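Local coordinates for putative hydrolase (Campylobacter jejuni, PDB 3D6L), which is a hexameric hotdog-fold thioesterase that probably hydrolyses long-chain fatty acyl-CoA esters, at residues Gln32-Gly37 / Ala108-Val113. Numbering follows the deposited sequence.
Sequences QIDLAG and ALVTYV
Tyr112 reaches from strand 100-115 to helix 26-42 and donates a hydrogen bond through its OH to the backbone O of Asp34, with 2.7 Å between the two oxygens. The angle at the acceptor, C=O...OH, is 124°, and the hydroxyl lies somewhat out of the carbonyl plane. With CG anti to the carbonyl carbon and beside its own backbone N, the ring extends from the strand to the helix surface. The carboxylate of Asp34 lies next to the same ring, the two planes only 22° apart, and its OD1 is 3.5 Å from Tyr112 CE2. This oxygen is held by a hydrogen bond to Thr51 on the neighbouring strand 48-58, which probably fixes the rotation of the carboxylate beside the phenol.

Van der Waals contacts accompany this polar link. Gly37, one helical turn after Ile33, brings bare backbone against the phenol, its C atom 3.5 Å from Tyr112 CZ; with no side chain between them, the backbone of Gly37 packs directly against the ring. Towards the start of the strand segment the contact is wholly aliphatic. Ile33 turns its CG2 branch, anti to the backbone N, to the sheet, where it meets Ala108 CB at 3.7 Å and Val110 CG2 at 3.8 Å.

The axes of segments 32-37 and 108-113 approach to 9.1 Å and cross at -53°, the buried packing of the central helix on the curved antiparallel sheet that defines the hotdog fold. Strand 100-115 runs between strands 82-94 and 48-58; Ile33 also rests on Val87 and Val89 of the former, while Asp34 packs against Gly26 of a neighbouring subunit.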
loop_
_atom_site.group_PDB
_atom_site.type_symbol
_atom_site.label_atom_id
_atom_site.label_comp_id
_atom_site.label_asym_id
_atom_site.label_seq_id
_atom_site.Cartn_x
_atom_site.Cartn_y
_atom_site.Cartn_z
ATOM N N GLN A 32 13.588 5.047 -1.273
ATOM C CA GLN A 32 14.571 4.380 -2.119
ATOM C C GLN A 32 16.002 4.762 -1.739
ATOM O O GLN A 32 16.896 3.907 -1.707
ATOM C CB GLN A 32 14.327 4.697 -3.597
ATOM C CG GLN A 32 12.873 4.570 -4.069
ATOM C CD GLN A 32 12.115 3.357 -3.496
ATOM O OE1 GLN A 32 12.601 2.217 -3.526
ATOM N NE2 GLN A 32 10.905 3.613 -2.981
ATOM N N ILE A 33 16.207 6.046 -1.442
ATOM C CA ILE A 33 17.529 6.561 -1.062
ATOM C C ILE A 33 17.980 5.949 0.257
ATOM O O ILE A 33 19.101 5.441 0.360
ATOM C CB ILE A 33 17.539 8.105 -1.003
ATOM C CG1 ILE A 33 17.444 8.671 -2.428
ATOM C CG2 ILE A 33 18.780 8.624 -0.280
ATOM C CD1 ILE A 33 17.061 10.139 -2.515
ATOM N N ASP A 34 17.093 5.973 1.250
ATOM C CA ASP A 34 17.398 5.425 2.559
ATOM C C ASP A 34 17.763 3.945 2.462
ATOM O O ASP A 34 18.758 3.506 3.042
ATOM C CB ASP A 34 16.229 5.649 3.523
ATOM C CG ASP A 34 16.631 5.456 4.982
ATOM O OD1 ASP A 34 17.842 5.328 5.267
ATOM O OD2 ASP A 34 15.743 5.434 5.857
ATOM N N LEU A 35 16.983 3.185 1.700
ATOM C CA LEU A 35 17.243 1.754 1.510
ATOM C C LEU A 35 18.515 1.440 0.708
ATOM O O LEU A 35 19.262 0.517 1.065
ATOM C CB LEU A 35 16.032 1.071 0.875
ATOM C CG LEU A 35 14.794 0.891 1.755
ATOM C CD1 LEU A 35 13.627 0.367 0.914
ATOM C CD2 LEU A 35 15.066 -0.020 2.963
ATOM N N ALA A 36 18.747 2.190 -0.374
ATOM C CA ALA A 36 19.930 2.007 -1.229
ATOM C C ALA A 36 21.221 2.348 -0.490
ATOM O O ALA A 36 22.221 1.644 -0.633
ATOM C CB ALA A 36 19.817 2.838 -2.484
ATOM N N GLY A 37 21.193 3.423 0.299
ATOM C CA GLY A 37 22.331 3.801 1.130
ATOM C C GLY A 37 22.658 2.709 2.130
ATOM O O GLY A 37 23.824 2.388 2.346
ATOM N N ALA A 108 21.632 12.649 -2.438
ATOM C CA ALA A 108 21.600 12.711 -0.974
ATOM C C ALA A 108 22.858 12.180 -0.308
ATOM O O ALA A 108 23.550 11.331 -0.853
ATOM C CB ALA A 108 20.361 11.987 -0.418
ATOM N N LEU A 109 23.127 12.697 0.886
ATOM C CA LEU A 109 24.211 12.224 1.740
ATOM C C LEU A 109 23.583 11.655 3.006
ATOM O O LEU A 109 23.055 12.405 3.827
ATOM C CB LEU A 109 25.127 13.389 2.120
ATOM C CG LEU A 109 26.651 13.244 2.173
ATOM C CD1 LEU A 109 27.228 14.379 3.038
ATOM C CD2 LEU A 109 27.130 11.868 2.657
ATOM N N VAL A 110 23.639 10.336 3.165
ATOM C CA VAL A 110 22.976 9.666 4.286
ATOM C C VAL A 110 24.022 9.087 5.232
ATOM O O VAL A 110 25.050 8.578 4.780
ATOM C CB VAL A 110 22.032 8.506 3.798
ATOM C CG1 VAL A 110 21.014 8.161 4.866
ATOM C CG2 VAL A 110 21.314 8.872 2.494
ATOM N N THR A 111 23.757 9.145 6.536
ATOM C CA THR A 111 24.667 8.555 7.517
ATOM C C THR A 111 23.986 7.456 8.335
ATOM O O THR A 111 22.844 7.602 8.780
ATOM C CB THR A 111 25.319 9.626 8.440
ATOM O OG1 THR A 111 25.829 10.704 7.642
ATOM C CG2 THR A 111 26.477 9.030 9.248
ATOM N N TYR A 112 24.712 6.359 8.514
ATOM C CA TYR A 112 24.227 5.180 9.212
ATOM C C TYR A 112 25.165 4.868 10.365
ATOM O O TYR A 112 26.336 5.251 10.339
ATOM C CB TYR A 112 24.163 3.980 8.246
ATOM C CG TYR A 112 23.307 4.244 7.028
ATOM C CD1 TYR A 112 23.851 4.813 5.875
ATOM C CD2 TYR A 112 21.945 3.949 7.039
ATOM C CE1 TYR A 112 23.055 5.074 4.753
ATOM C CE2 TYR A 112 21.139 4.204 5.932
ATOM C CZ TYR A 112 21.694 4.765 4.792
ATOM O OH TYR A 112 20.883 5.023 3.707
ATOM N N VAL A 113 24.648 4.191 11.383
ATOM C CA VAL A 113 25.493 3.666 12.440
ATOM C C VAL A 113 25.504 2.144 12.312
ATOM O O VAL A 113 24.473 1.530 12.041
ATOM C CB VAL A 113 25.040 4.138 13.851
ATOM C CG1 VAL A 113 23.652 3.606 14.198
ATOM C CG2 VAL A 113 26.042 3.719 14.915
#